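Ribonuclease S-3 (Pyrus pyrifolia, PDB 1IQQ) cleaves RNA as a T2-family ribonuclease of the pistil and is responsible for gametophytic self-incompatibility, the rejection of self pollen. Local coordinates at residues 3-8 against 34-39. Numbering follows the deposited sequence.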
ATOM      1  N   TYR A   3     -13.129  -3.451   7.580  1.00 11.42           N
ATOM      2  CA  TYR A   3     -11.717  -3.326   8.049  1.00  8.23           C
ATOM      3  C   TYR A   3     -10.969  -2.530   7.017  1.00  7.64           C
ATOM      4  O   TYR A   3     -11.561  -2.141   5.989  1.00  8.82           O
ATOM      5  CB  TYR A   3     -11.107  -4.726   8.213  1.00  9.78           C
ATOM      6  CG  TYR A   3     -10.715  -5.461   6.921  1.00  7.62           C
ATOM      7  CD1 TYR A   3      -9.385  -5.505   6.506  1.00  9.38           C
ATOM      8  CD2 TYR A   3     -11.674  -6.130   6.133  1.00  9.21           C
ATOM      9  CE1 TYR A   3      -8.984  -6.139   5.356  1.00  9.93           C
ATOM     10  CE2 TYR A   3     -11.262  -6.825   4.983  1.00 10.49           C
ATOM     11  CZ  TYR A   3      -9.904  -6.808   4.580  1.00 10.02           C
ATOM     12  OH  TYR A   3      -9.552  -7.394   3.376  1.00 13.20           O
ATOM     13  N   PHE A   4      -9.706  -2.198   7.288  1.00  6.37           N
ATOM     14  CA  PHE A   4      -8.902  -1.478   6.307  1.00  6.68           C
ATOM     15  C   PHE A   4      -7.748  -2.275   5.759  1.00  7.93           C
ATOM     16  O   PHE A   4      -7.083  -3.068   6.483  1.00  7.38           O
ATOM     17  CB  PHE A   4      -8.229  -0.268   6.985  1.00  8.99           C
ATOM     18  CG  PHE A   4      -9.147   0.852   7.279  1.00  9.54           C
ATOM     19  CD1 PHE A   4      -9.571   1.079   8.562  1.00  9.56           C
ATOM     20  CD2 PHE A   4      -9.530   1.709   6.259  1.00 10.04           C
ATOM     21  CE1 PHE A   4     -10.406   2.226   8.857  1.00 13.02           C
ATOM     22  CE2 PHE A   4     -10.331   2.833   6.537  1.00 14.78           C
ATOM     23  CZ  PHE A   4     -10.756   3.086   7.802  1.00 12.79           C
ATOM     24  N   GLN A   5      -7.458  -2.052   4.489  1.00  6.88           N
ATOM     25  CA  GLN A   5      -6.247  -2.540   3.846  1.00  6.13           C
ATOM     26  C   GLN A   5      -5.390  -1.326   3.568  1.00  5.57           C
ATOM     27  O   GLN A   5      -5.805  -0.419   2.825  1.00  7.56           O
ATOM     28  CB  GLN A   5      -6.528  -3.174   2.507  1.00  6.87           C
ATOM     29  CG  GLN A   5      -7.262  -4.551   2.682  1.00  7.96           C
ATOM     30  CD  GLN A   5      -7.503  -5.194   1.342  1.00 12.32           C
ATOM     31  OE1 GLN A   5      -6.608  -5.859   0.767  1.00 14.47           O
ATOM     32  NE2 GLN A   5      -8.679  -4.967   0.800  1.00 11.00           N
ATOM     33  N   PHE A   6      -4.171  -1.279   4.097  1.00  4.81           N
ATOM     34  CA  PHE A   6      -3.225  -0.184   3.797  1.00  5.40           C
ATOM     35  C   PHE A   6      -2.150  -0.801   2.977  1.00  5.79           C
ATOM     36  O   PHE A   6      -1.298  -1.547   3.474  1.00  6.41           O
ATOM     37  CB  PHE A   6      -2.692   0.379   5.125  1.00  4.97           C
ATOM     38  CG  PHE A   6      -1.732   1.547   4.986  1.00  3.83           C
ATOM     39  CD1 PHE A   6      -0.660   1.647   5.826  1.00  5.47           C
ATOM     40  CD2 PHE A   6      -1.944   2.552   4.061  1.00  6.41           C
ATOM     41  CE1 PHE A   6       0.195   2.793   5.766  1.00  6.03           C
ATOM     42  CE2 PHE A   6      -1.116   3.691   3.985  1.00  6.49           C
ATOM     43  CZ  PHE A   6      -0.044   3.819   4.841  1.00  5.65           C
ATOM     44  N   THR A   7      -2.170  -0.496   1.678  1.00  4.42           N
ATOM     45  CA  THR A   7      -1.250  -1.150   0.720  1.00  5.36           C
ATOM     46  C   THR A   7      -0.152  -0.223   0.275  1.00  5.54           C
ATOM     47  O   THR A   7      -0.438   0.955  -0.069  1.00  6.15           O
ATOM     48  CB  THR A   7      -2.038  -1.555  -0.506  1.00  7.90           C
ATOM     49  OG1 THR A   7      -3.097  -2.453  -0.107  1.00  8.57           O
ATOM     50  CG2 THR A   7      -1.112  -2.335  -1.496  1.00  6.59           C
ATOM     51  N   GLN A   8       1.085  -0.686   0.333  1.00  5.74           N
ATOM     52  CA  GLN A   8       2.264   0.085  -0.127  1.00  5.27           C
ATOM     53  C   GLN A   8       2.889  -0.693  -1.276  1.00  5.50           C
ATOM     54  O   GLN A   8       2.775  -1.928  -1.382  1.00  6.57           O
ATOM     55  CB  GLN A   8       3.242   0.247   1.038  1.00  5.40           C
ATOM     56  CG  GLN A   8       2.646   1.222   2.106  1.00  5.25           C
ATOM     57  CD  GLN A   8       3.553   1.310   3.299  1.00  5.04           C
ATOM     58  OE1 GLN A   8       4.742   1.498   3.145  1.00  6.87           O
ATOM     59  NE2 GLN A   8       2.955   1.228   4.514  1.00  7.09           N
ATOM     60  N   GLY A  34      -2.648   2.483  -1.580  1.00  5.82           N
ATOM     61  CA  GLY A  34      -4.026   2.725  -1.243  1.00  7.07           C
ATOM     62  C   GLY A  34      -4.316   2.552   0.226  1.00  6.21           C
ATOM     63  O   GLY A  34      -3.571   1.882   0.975  1.00  7.30           O
ATOM     64  N   LEU A  35      -5.449   3.112   0.648  1.00  6.63           N
ATOM     65  CA  LEU A  35      -6.026   2.859   1.989  1.00  4.94           C
ATOM     66  C   LEU A  35      -7.498   2.562   1.681  1.00  6.75           C
ATOM     67  O   LEU A  35      -8.281   3.481   1.315  1.00  7.02           O
ATOM     68  CB  LEU A  35      -5.901   4.028   2.931  1.00  6.90           C
ATOM     69  CG  LEU A  35      -5.912   3.913   4.511  1.00 17.93           C
ATOM     70  CD1 LEU A  35      -6.671   5.049   5.273  1.00  9.20           C
ATOM     71  CD2 LEU A  35      -6.010   2.484   5.068  1.00  9.21           C
ATOM     72  N   TRP A  36      -7.800   1.278   1.739  1.00  5.22           N
ATOM     73  CA  TRP A  36      -9.125   0.824   1.327  1.00  8.44           C
ATOM     74  C   TRP A  36     -10.065   0.335   2.371  1.00  7.00           C
ATOM     75  O   TRP A  36      -9.729  -0.610   3.077  1.00  8.92           O
ATOM     76  CB  TRP A  36      -9.035  -0.371   0.352  1.00  8.67           C
ATOM     77  CG  TRP A  36      -8.262  -0.139  -0.910  1.00  9.47           C
ATOM     78  CD1 TRP A  36      -7.750   1.050  -1.411  1.00 10.14           C
ATOM     79  CD2 TRP A  36      -7.969  -1.160  -1.871  1.00 15.60           C
ATOM     80  NE1 TRP A  36      -7.150   0.782  -2.657  1.00 12.53           N
ATOM     81  CE2 TRP A  36      -7.288  -0.553  -2.946  1.00 16.26           C
ATOM     82  CE3 TRP A  36      -8.213  -2.545  -1.920  1.00 16.40           C
ATOM     83  CZ2 TRP A  36      -6.847  -1.297  -4.084  1.00 16.65           C
ATOM     84  CZ3 TRP A  36      -7.783  -3.268  -3.039  1.00 21.39           C
ATOM     85  CH2 TRP A  36      -7.113  -2.637  -4.099  1.00 19.44           C
ATOM     86  N   PRO A  37     -11.200   0.996   2.578  1.00  7.65           N
ATOM     87  CA  PRO A  37     -12.215   0.478   3.525  1.00  9.34           C
ATOM     88  C   PRO A  37     -12.598  -0.831   2.775  1.00 12.26           C
ATOM     89  O   PRO A  37     -12.890  -0.839   1.521  1.00 13.18           O
ATOM     90  CB  PRO A  37     -13.338   1.516   3.423  1.00 12.07           C
ATOM     91  CG  PRO A  37     -12.611   2.801   3.125  1.00  8.78           C
ATOM     92  CD  PRO A  37     -11.526   2.366   2.138  1.00  9.29           C
ATOM     93  N   SER A  38     -12.601  -1.957   3.480  1.00  8.84           N
ATOM     94  CA  SER A  38     -12.778  -3.270   2.843  1.00  9.43           C
ATOM     95  C   SER A  38     -13.764  -4.145   3.553  1.00 11.05           C
ATOM     96  O   SER A  38     -14.072  -3.892   4.710  1.00 10.18           O
ATOM     97  CB  SER A  38     -11.429  -4.009   2.845  1.00 11.82           C
ATOM     98  OG  SER A  38     -10.488  -3.183   2.181  1.00 12.25           O
ATOM     99  N   ASN A  39     -14.284  -5.158   2.866  1.00 13.38           N
ATOM    100  CA  ASN A  39     -15.251  -6.082   3.478  1.00 12.57           C
ATOM    101  C   ASN A  39     -14.663  -7.457   3.602  1.00 10.46           C
ATOM    102  O   ASN A  39     -13.895  -7.932   2.742  1.00 11.53           O
ATOM    103  CB  ASN A  39     -16.525  -6.182   2.623  1.00 13.46           C
ATOM    104  CG  ASN A  39     -17.404  -4.945   2.744  1.00 15.13           C
ATOM    105  OD1 ASN A  39     -17.426  -4.248   3.770  1.00 16.60           O
ATOM    106  ND2 ASN A  39     -18.175  -4.677   1.695  1.00 20.00           N
TER
HETATM  107  O   HOH W   1     -11.378  -7.524   1.453  1.00 24.65           O
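Tyr3 lays one face of its ring over Ser38 CB, which stands 3.8 Å from the ring centroid and 22° off the normal, a CH-pi contact displaced toward the CE2 side of the ring. With CG between the backbone N and the carbonyl carbon (chi1 76°), the ring is swung across the neighbouring strand; Asn39 O then meets its edge in plane, and a water joins Tyr3 OH to that same carbonyl oxygen. On the same sheet face, the extended Gln5 side chain delivers NE2 to Ser38 OG at 2.9 Å; the bond is nearly straight (171°), and OG lies in the amide plane. Ser38 OG in turn donates to Trp36 O from above the carbonyl plane, so this oxygen has a second donor besides Gln5 N at 3.0 Å. An alanine in place of Ser38 would probably leave Gln5 NE2 without this acceptor and its amide freer to turn. The other face is apolar: Leu35 CD2 lies 3.8 Å from Phe4 CD2 and 3.9 Å from Phe6 CB, while Pro37 CG meets Phe4 CE2 at 4.1 Å. Helix 99-112 packs there through Val106, which touches both Phe6 and Leu35. Paired N-H...O bonds at Tyr3-Ser38, Gln5-Trp36 and Thr7-Gly34, alternating with the non-hydrogen-bonded pairs Phe4-Pro37 and Phe6-Leu35, establish the antiparallel register. Strand 161-171 flanks 3-10 on its other edge, and the indole of Trp36 stacks on the catalytic His88, placing this strand pair beside the active site in the alpha+beta fold of the RNase T2 family.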